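Local coordinates for Ras-associated and pleckstrin homology domains-containing protein 1 (Homo sapiens, PDB 4GN1) that mediates localized membrane signals, is implicated in regulating lamellipodial dynamics and targets EVL and VASP to the leading edge, here as its Ras-associating and PH domains, at residues V118-C123 with Q243-Y248; V183-G188 with N233-A238. All coordinates share one frame; numbering follows the deposited sequence. Where two conformers were deposited one is given.

Interaction 1: residues V118-C123 with Q243-Y248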
ATOM      1  N   VAL A 118      -8.349 -16.422 -14.950  1.00 37.99           N
ATOM      2  CA  VAL A 118      -9.090 -17.359 -14.125  1.00 38.63           C
ATOM      3  C   VAL A 118      -8.729 -17.181 -12.647  1.00 37.63           C
ATOM      4  O   VAL A 118      -9.604 -17.113 -11.781  1.00 37.20           O
ATOM      5  CB  VAL A 118      -8.875 -18.837 -14.571  1.00 40.39           C
ATOM      6  CG1 VAL A 118      -9.377 -19.817 -13.515  1.00 41.19           C
ATOM      7  CG2 VAL A 118      -9.545 -19.108 -15.910  1.00 41.60           C
ATOM      8  N   LEU A 119      -7.436 -17.099 -12.364  1.00 37.24           N
ATOM      9  CA  LEU A 119      -6.966 -17.016 -10.994  1.00 37.04           C
ATOM     10  C   LEU A 119      -7.474 -15.764 -10.244  1.00 35.43           C
ATOM     11  O   LEU A 119      -7.741 -15.826  -9.039  1.00 34.95           O
ATOM     12  CB  LEU A 119      -5.441 -17.085 -10.988  1.00 37.95           C
ATOM     13  CG  LEU A 119      -4.678 -17.040  -9.663  1.00 38.49           C
ATOM     14  CD1 LEU A 119      -5.005 -18.289  -8.839  1.00 40.52           C
ATOM     15  CD2 LEU A 119      -3.183 -16.924  -9.928  1.00 38.18           C
ATOM     16  N   LEU A 120      -7.610 -14.635 -10.948  1.00 34.35           N
ATOM     17  CA  LEU A 120      -8.089 -13.398 -10.309  1.00 33.27           C
ATOM     18  C   LEU A 120      -9.593 -13.475 -10.125  1.00 34.64           C
ATOM     19  O   LEU A 120     -10.125 -13.010  -9.115  1.00 35.24           O
ATOM     20  CB  LEU A 120      -7.713 -12.137 -11.110  1.00 31.36           C
ATOM     21  CG  LEU A 120      -6.232 -11.929 -11.442  1.00 30.15           C
ATOM     22  CD1 LEU A 120      -6.064 -10.978 -12.607  1.00 28.89           C
ATOM     23  CD2 LEU A 120      -5.457 -11.470 -10.217  1.00 29.31           C
ATOM     24  N   GLU A 121     -10.276 -14.063 -11.098  1.00 36.39           N
ATOM     25  CA  GLU A 121     -11.705 -14.314 -10.956  1.00 38.01           C
ATOM     26  C   GLU A 121     -11.985 -15.144  -9.708  1.00 38.56           C
ATOM     27  O   GLU A 121     -12.794 -14.736  -8.876  1.00 39.21           O
ATOM     28  CB  GLU A 121     -12.269 -14.967 -12.205  1.00 40.06           C
ATOM     29  CG  GLU A 121     -12.593 -13.939 -13.262  1.00 40.95           C
ATOM     30  CD  GLU A 121     -12.656 -14.520 -14.648  1.00 43.21           C
ATOM     31  OE1 GLU A 121     -12.703 -15.759 -14.768  1.00 46.01           O
ATOM     32  OE2 GLU A 121     -12.654 -13.735 -15.619  1.00 44.13           O
ATOM     33  N   GLU A 122     -11.294 -16.273  -9.565  1.00 38.37           N
ATOM     34  CA  GLU A 122     -11.434 -17.134  -8.392  1.00 39.00           C
ATOM     35  C   GLU A 122     -11.213 -16.402  -7.059  1.00 37.54           C
ATOM     36  O   GLU A 122     -11.923 -16.659  -6.090  1.00 38.34           O
ATOM     37  CB  GLU A 122     -10.491 -18.351  -8.480  1.00 39.96           C
ATOM     38  CG  GLU A 122     -10.856 -19.388  -9.546  1.00 41.96           C
ATOM     39  CD  GLU A 122      -9.932 -20.614  -9.566  1.00 43.57           C
ATOM     40  OE1 GLU A 122      -8.796 -20.538  -9.041  1.00 42.62           O
ATOM     41  OE2 GLU A 122     -10.338 -21.667 -10.123  1.00 45.61           O
ATOM     42  N   CYS A 123     -10.244 -15.492  -7.003  1.00 35.75           N
ATOM     43  CA  CYS A 123      -9.869 -14.808  -5.757  0.50 34.96           C
ATOM     44  C   CYS A 123     -10.783 -13.633  -5.445  1.00 33.69           C
ATOM     45  O   CYS A 123     -11.176 -13.415  -4.299  1.00 33.63           O
ATOM     46  CB  CYS A 123      -8.407 -14.339  -5.826  0.50 34.25           C
ATOM     47  SG  CYS A 123      -7.929 -12.888  -4.827  0.50 33.13           S
ATOM     48  N   GLN A 243     -12.713  -4.407  -4.988  1.00 25.46           N
ATOM     49  CA  GLN A 243     -12.505  -3.048  -5.458  1.00 24.66           C
ATOM     50  C   GLN A 243     -11.124  -2.844  -6.119  1.00 24.55           C
ATOM     51  O   GLN A 243     -11.023  -2.103  -7.106  1.00 23.84           O
ATOM     52  CB  GLN A 243     -12.729  -2.076  -4.296  1.00 24.69           C
ATOM     53  CG  GLN A 243     -12.519  -0.603  -4.631  1.00 25.07           C
ATOM     54  CD  GLN A 243     -13.546  -0.062  -5.607  1.00 24.74           C
ATOM     55  OE1 GLN A 243     -13.274   0.049  -6.790  1.00 26.00           O
ATOM     56  NE2 GLN A 243     -14.718   0.265  -5.117  1.00 24.29           N
ATOM     57  N   LEU A 244     -10.069  -3.496  -5.594  1.00 24.86           N
ATOM     58  CA  LEU A 244      -8.753  -3.482  -6.267  1.00 24.94           C
ATOM     59  C   LEU A 244      -8.878  -3.975  -7.689  1.00 25.84           C
ATOM     60  O   LEU A 244      -8.412  -3.299  -8.619  1.00 26.11           O
ATOM     61  CB  LEU A 244      -7.688  -4.316  -5.554  1.00 25.07           C
ATOM     62  CG  LEU A 244      -7.031  -3.793  -4.278  1.00 25.13           C
ATOM     63  CD1 LEU A 244      -5.923  -4.744  -3.821  1.00 25.73           C
ATOM     64  CD2 LEU A 244      -6.511  -2.362  -4.444  1.00 23.72           C
ATOM     65  N   TYR A 245      -9.542  -5.125  -7.850  1.00 27.33           N
ATOM     66  CA  TYR A 245      -9.785  -5.728  -9.163  1.00 28.87           C
ATOM     67  C   TYR A 245     -10.542  -4.825 -10.101  1.00 28.09           C
ATOM     68  O   TYR A 245     -10.188  -4.705 -11.269  1.00 27.82           O
ATOM     69  CB  TYR A 245     -10.525  -7.067  -9.045  1.00 32.46           C
ATOM     70  CG  TYR A 245     -10.623  -7.876 -10.347  1.00 35.58           C
ATOM     71  CD1 TYR A 245      -9.498  -8.093 -11.161  1.00 35.92           C
ATOM     72  CD2 TYR A 245     -11.835  -8.459 -10.742  1.00 38.52           C
ATOM     73  CE1 TYR A 245      -9.584  -8.843 -12.333  1.00 38.35           C
ATOM     74  CE2 TYR A 245     -11.926  -9.223 -11.904  1.00 40.88           C
ATOM     75  CZ  TYR A 245     -10.800  -9.413 -12.696  1.00 41.22           C
ATOM     76  OH  TYR A 245     -10.896 -10.159 -13.859  1.00 45.08           O
ATOM     77  N   MET A 246     -11.587  -4.190  -9.590  1.00 28.15           N
ATOM     78  CA  MET A 246     -12.316  -3.210 -10.374  1.00 29.04           C
ATOM     79  C   MET A 246     -11.433  -2.031 -10.789  1.00 28.30           C
ATOM     80  O   MET A 246     -11.595  -1.500 -11.903  1.00 29.45           O
ATOM     81  CB  MET A 246     -13.535  -2.725  -9.608  1.00 30.12           C
ATOM     82  CG  MET A 246     -14.478  -3.860  -9.210  1.00 32.78           C
ATOM     83  SD  MET A 246     -15.903  -3.234  -8.300  1.00 34.98           S
ATOM     84  CE  MET A 246     -16.603  -2.079  -9.497  1.00 34.26           C
ATOM     85  N   ASN A 247     -10.500  -1.628  -9.925  1.00 25.98           N
ATOM     86  CA  ASN A 247      -9.587  -0.545 -10.293  1.00 26.02           C
ATOM     87  C   ASN A 247      -8.732  -0.945 -11.468  1.00 27.98           C
ATOM     88  O   ASN A 247      -8.572  -0.178 -12.424  1.00 27.94           O
ATOM     89  CB  ASN A 247      -8.700  -0.123  -9.127  1.00 22.99           C
ATOM     90  CG  ASN A 247      -9.482   0.548  -8.023  1.00 21.34           C
ATOM     91  OD1 ASN A 247     -10.665   0.851  -8.172  1.00 21.27           O
ATOM     92  ND2 ASN A 247      -8.824   0.786  -6.906  1.00 20.42           N
ATOM     93  N   TYR A 248      -8.203  -2.164 -11.391  1.00 30.42           N
ATOM     94  CA  TYR A 248      -7.328  -2.705 -12.429  1.00 32.26           C
ATOM     95  C   TYR A 248      -8.072  -2.812 -13.770  1.00 34.30           C
ATOM     96  O   TYR A 248      -7.609  -2.286 -14.780  1.00 33.99           O
ATOM     97  CB  TYR A 248      -6.729  -4.042 -11.963  1.00 33.31           C
ATOM     98  CG  TYR A 248      -5.936  -4.785 -13.020  1.00 34.95           C
ATOM     99  CD1 TYR A 248      -4.702  -4.320 -13.452  1.00 34.34           C
ATOM    100  CD2 TYR A 248      -6.431  -5.967 -13.585  1.00 38.43           C
ATOM    101  CE1 TYR A 248      -3.983  -4.993 -14.422  1.00 36.30           C
ATOM    102  CE2 TYR A 248      -5.718  -6.655 -14.561  1.00 38.94           C
ATOM    103  CZ  TYR A 248      -4.502  -6.154 -14.974  1.00 38.97           C
ATOM    104  OH  TYR A 248      -3.797  -6.813 -15.932  1.00 41.42           O
TER
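Between 118-123 and 243-248 the closest CA atoms are those of Leu120 and Tyr245, 7.9 Å apart, in a helix-helix contact between 113-124 and 242-251, which follows the long helix of the PH domain. At this distance the backbones do not touch, and the tyrosine ring and the leucine close the gap together. A chi1 of -171° swings the Tyr245 ring away from the backbone N and across to the other helix. There CE1 lies 4.0 Å from Leu120 CB, and the CD1 methyl of the leucine comes to 4.1 Å from the same ring carbon. The leucine approaches the ring obliquely, and this pair is purely apolar.

Phe95 of helix 93-96 touches both side chains and also stacks on the ring of Tyr248, about one turn further along, so a third helix helps fill the space between the two. Leu120 also packs on Pro98, and Tyr245 on Cys125. Beyond the leucine, the phenol end slants across Glu121, whose carboxylate plane stands 76° from the ring. The glutamate meets it through its aliphatic part: CG is 4.2 Å from Tyr245 OH.

Interaction 2: residues V183-G188 with N233-A238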
ATOM      1  N   VAL A 183      -6.749   1.491   8.769  1.00 24.64           N
ATOM      2  CA  VAL A 183      -5.338   1.768   8.532  1.00 24.41           C
ATOM      3  C   VAL A 183      -4.996   1.657   7.043  1.00 23.41           C
ATOM      4  O   VAL A 183      -5.448   0.738   6.339  1.00 23.02           O
ATOM      5  CB  VAL A 183      -4.366   0.872   9.359  1.00 26.21           C
ATOM      6  CG1 VAL A 183      -4.630   0.999  10.860  1.00 27.39           C
ATOM      7  CG2 VAL A 183      -4.403  -0.586   8.905  1.00 25.87           C
ATOM      8  N   ASN A 184      -4.210   2.616   6.579  1.00 21.74           N
ATOM      9  CA  ASN A 184      -3.585   2.541   5.288  1.00 21.01           C
ATOM     10  C   ASN A 184      -2.216   1.896   5.464  1.00 21.08           C
ATOM     11  O   ASN A 184      -1.715   1.795   6.584  1.00 22.24           O
ATOM     12  CB  ASN A 184      -3.453   3.944   4.700  1.00 20.58           C
ATOM     13  CG  ASN A 184      -4.790   4.558   4.365  1.00 20.53           C
ATOM     14  OD1 ASN A 184      -5.766   3.847   4.102  1.00 22.04           O
ATOM     15  ND2 ASN A 184      -4.847   5.883   4.353  1.00 19.68           N
ATOM     16  N   VAL A 185      -1.622   1.450   4.369  1.00 19.96           N
ATOM     17  CA  VAL A 185      -0.328   0.826   4.413  1.00 20.02           C
ATOM     18  C   VAL A 185       0.592   1.680   3.557  1.00 19.02           C
ATOM     19  O   VAL A 185       0.177   2.195   2.527  1.00 18.02           O
ATOM     20  CB  VAL A 185      -0.370  -0.693   4.015  1.00 20.35           C
ATOM     21  CG1 VAL A 185      -0.913  -0.940   2.610  1.00 19.56           C
ATOM     22  CG2 VAL A 185       1.007  -1.311   4.129  1.00 20.81           C
ATOM     23  N   TYR A 186       1.824   1.853   4.010  1.00 19.36           N
ATOM     24  CA  TYR A 186       2.780   2.759   3.365  1.00 19.11           C
ATOM     25  C   TYR A 186       4.083   2.010   3.213  1.00 19.80           C
ATOM     26  O   TYR A 186       4.285   0.987   3.874  1.00 19.84           O
ATOM     27  CB  TYR A 186       3.018   3.994   4.243  1.00 19.32           C
ATOM     28  CG  TYR A 186       1.742   4.695   4.687  1.00 19.41           C
ATOM     29  CD1 TYR A 186       0.879   4.093   5.599  1.00 19.35           C
ATOM     30  CD2 TYR A 186       1.397   5.963   4.187  1.00 18.82           C
ATOM     31  CE1 TYR A 186      -0.282   4.710   5.988  1.00 19.56           C
ATOM     32  CE2 TYR A 186       0.221   6.591   4.574  1.00 18.49           C
ATOM     33  CZ  TYR A 186      -0.611   5.957   5.481  1.00 19.55           C
ATOM     34  OH  TYR A 186      -1.790   6.550   5.912  1.00 19.84           O
ATOM     35  N   TYR A 187       4.957   2.515   2.345  1.00 20.75           N
ATOM     36  CA  TYR A 187       6.376   2.144   2.344  1.00 22.74           C
ATOM     37  C   TYR A 187       7.168   3.180   3.109  1.00 24.11           C
ATOM     38  O   TYR A 187       6.979   4.379   2.908  1.00 24.05           O
ATOM     39  CB  TYR A 187       6.935   2.099   0.935  1.00 23.68           C
ATOM     40  CG  TYR A 187       6.293   1.084   0.025  1.00 25.67           C
ATOM     41  CD1 TYR A 187       6.583  -0.282   0.144  1.00 26.60           C
ATOM     42  CD2 TYR A 187       5.407   1.487  -0.986  1.00 26.19           C
ATOM     43  CE1 TYR A 187       6.007  -1.209  -0.706  1.00 27.37           C
ATOM     44  CE2 TYR A 187       4.825   0.555  -1.846  1.00 26.03           C
ATOM     45  CZ  TYR A 187       5.125  -0.786  -1.692  1.00 26.89           C
ATOM     46  OH  TYR A 187       4.545  -1.714  -2.530  1.00 28.33           O
ATOM     47  N   GLY A 188       8.059   2.721   3.981  1.00 26.25           N
ATOM     48  CA  GLY A 188       8.999   3.605   4.666  1.00 27.02           C
ATOM     49  C   GLY A 188      10.198   3.863   3.778  1.00 28.67           C
ATOM     50  O   GLY A 188      10.607   2.989   3.010  1.00 27.28           O
ATOM     51  N   ASN A 233       0.965  -6.397  -0.809  1.00 25.07           N
ATOM     52  CA  ASN A 233      -0.155  -6.784  -1.659  1.00 26.03           C
ATOM     53  C   ASN A 233      -1.250  -7.508  -0.884  1.00 26.98           C
ATOM     54  O   ASN A 233      -2.462  -7.188  -1.020  1.00 26.89           O
ATOM     55  CB  ASN A 233       0.307  -7.541  -2.899  1.00 26.54           C
ATOM     56  CG  ASN A 233       0.915  -6.599  -3.936  1.00 27.28           C
ATOM     57  OD1 ASN A 233       0.215  -5.763  -4.503  1.00 27.71           O
ATOM     58  ND2 ASN A 233       2.224  -6.707  -4.165  1.00 27.64           N
ATOM     59  N   GLY A 234      -0.824  -8.439  -0.037  1.00 27.60           N
ATOM     60  CA  GLY A 234      -1.755  -9.181   0.801  1.00 28.70           C
ATOM     61  C   GLY A 234      -2.586  -8.208   1.605  1.00 27.84           C
ATOM     62  O   GLY A 234      -3.806  -8.215   1.525  1.00 28.41           O
ATOM     63  N   ILE A 235      -1.916  -7.351   2.370  1.00 27.64           N
ATOM     64  CA  ILE A 235      -2.608  -6.339   3.167  1.00 26.69           C
ATOM     65  C   ILE A 235      -3.603  -5.538   2.340  1.00 24.66           C
ATOM     66  O   ILE A 235      -4.733  -5.304   2.780  1.00 24.47           O
ATOM     67  CB  ILE A 235      -1.617  -5.445   3.940  1.00 27.10           C
ATOM     68  CG1 ILE A 235      -0.837  -6.329   4.920  1.00 28.52           C
ATOM     69  CG2 ILE A 235      -2.339  -4.320   4.697  1.00 25.94           C
ATOM     70  CD1 ILE A 235       0.347  -5.644   5.557  1.00 28.94           C
ATOM     71  N   ARG A 236      -3.207  -5.170   1.129  1.00 23.86           N
ATOM     72  CA  ARG A 236      -4.070  -4.408   0.227  1.00 22.97           C
ATOM     73  C   ARG A 236      -5.338  -5.174  -0.171  1.00 24.40           C
ATOM     74  O   ARG A 236      -6.446  -4.616  -0.135  1.00 23.96           O
ATOM     75  CB  ARG A 236      -3.288  -3.943  -1.000  1.00 22.17           C
ATOM     76  CG  ARG A 236      -2.355  -2.768  -0.708  1.00 20.78           C
ATOM     77  CD  ARG A 236      -1.401  -2.494  -1.855  1.00 19.90           C
ATOM     78  NE  ARG A 236      -2.101  -1.878  -2.975  1.00 19.55           N
ATOM     79  CZ  ARG A 236      -2.044  -2.290  -4.231  1.00 19.41           C
ATOM     80  NH1 ARG A 236      -1.299  -3.344  -4.557  1.00 20.34           N
ATOM     81  NH2 ARG A 236      -2.733  -1.633  -5.159  1.00 18.73           N
ATOM     82  N   ILE A 237      -5.181  -6.450  -0.516  1.00 25.58           N
ATOM     83  CA  ILE A 237      -6.337  -7.301  -0.833  1.00 26.56           C
ATOM     84  C   ILE A 237      -7.328  -7.337   0.324  1.00 26.95           C
ATOM     85  O   ILE A 237      -8.498  -7.018   0.159  1.00 26.74           O
ATOM     86  CB  ILE A 237      -5.916  -8.727  -1.208  1.00 27.33           C
ATOM     87  CG1 ILE A 237      -5.082  -8.666  -2.486  1.00 27.08           C
ATOM     88  CG2 ILE A 237      -7.153  -9.618  -1.355  1.00 28.09           C
ATOM     89  CD1 ILE A 237      -4.404  -9.966  -2.853  1.00 28.57           C
ATOM     90  N   ALA A 238      -6.823  -7.692   1.496  1.00 27.53           N
ATOM     91  CA  ALA A 238      -7.628  -7.802   2.712  1.00 28.00           C
ATOM     92  C   ALA A 238      -8.270  -6.473   3.141  1.00 27.08           C
ATOM     93  O   ALA A 238      -9.309  -6.479   3.803  1.00 27.33           O
ATOM     94  CB  ALA A 238      -6.759  -8.339   3.834  1.00 28.96           C
TER
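Val185 overlaps Ile235 and Arg236 CG, bringing a strand of the PH domain against its long C-terminal helix, the element that caps the beta-barrel in this fold. Segments 183-188 and 233-238 come closest at Val185 and Ile235, with CA atoms 7.6 Å apart, and no hydrogen bond crosses between them.

The valine spans two neighbouring helix residues. Its CB sits 4.2 Å from Ile235 CG2, the short branch of the isoleucine, which is turned to the strand. Its CG1 methyl goes to the arginine instead; with chi1 at 59° that methyl stands between the backbone N and the carbonyl carbon, and it comes within 4.1 Å of Arg236 CG. The two side chains cross there at about a right angle. Leu203 and Leu205 of the adjoining strand 202-206 touch both Val185 and Ile235, extending the apolar patch under the helix.

Arg236 has a double role. Its aliphatic stem packs on the valine, while the chain bends at chi3 and carries the guanidinium on to polar partners. The main one is Glu63, from the Ras-associating side of the molecule, which forms a salt bridge with NH2, so the residue joins the barrel-capping helix to the neighbouring domain. About one turn back along the helix, Asn233 CG lies in the guanidinium plane, at its edge, and Arg236 NH1 gives Asn233 OD1 a weak hydrogen bond of 2.9 Å, bent to 116° at the hydrogen.

Overall arrangement
The centre of interaction 2 is about 4 Å, and that of interaction 1 about 17 Å, from the centre of the chain; both are nonetheless buried contacts. They share no element, but the helices 225-240 and 242-251 follow each other in the chain, and Leu244 CD1 of segment 243-248 packs 3.7 Å from Arg236 C of interaction 2. Interaction 2 sets a helix on a strand within the PH domain, through aliphatic branches and an arginine stem. Interaction 1 joins helix 113-124 to helix 242-251, and there an aromatic ring against a leucine takes the place of branch against branch.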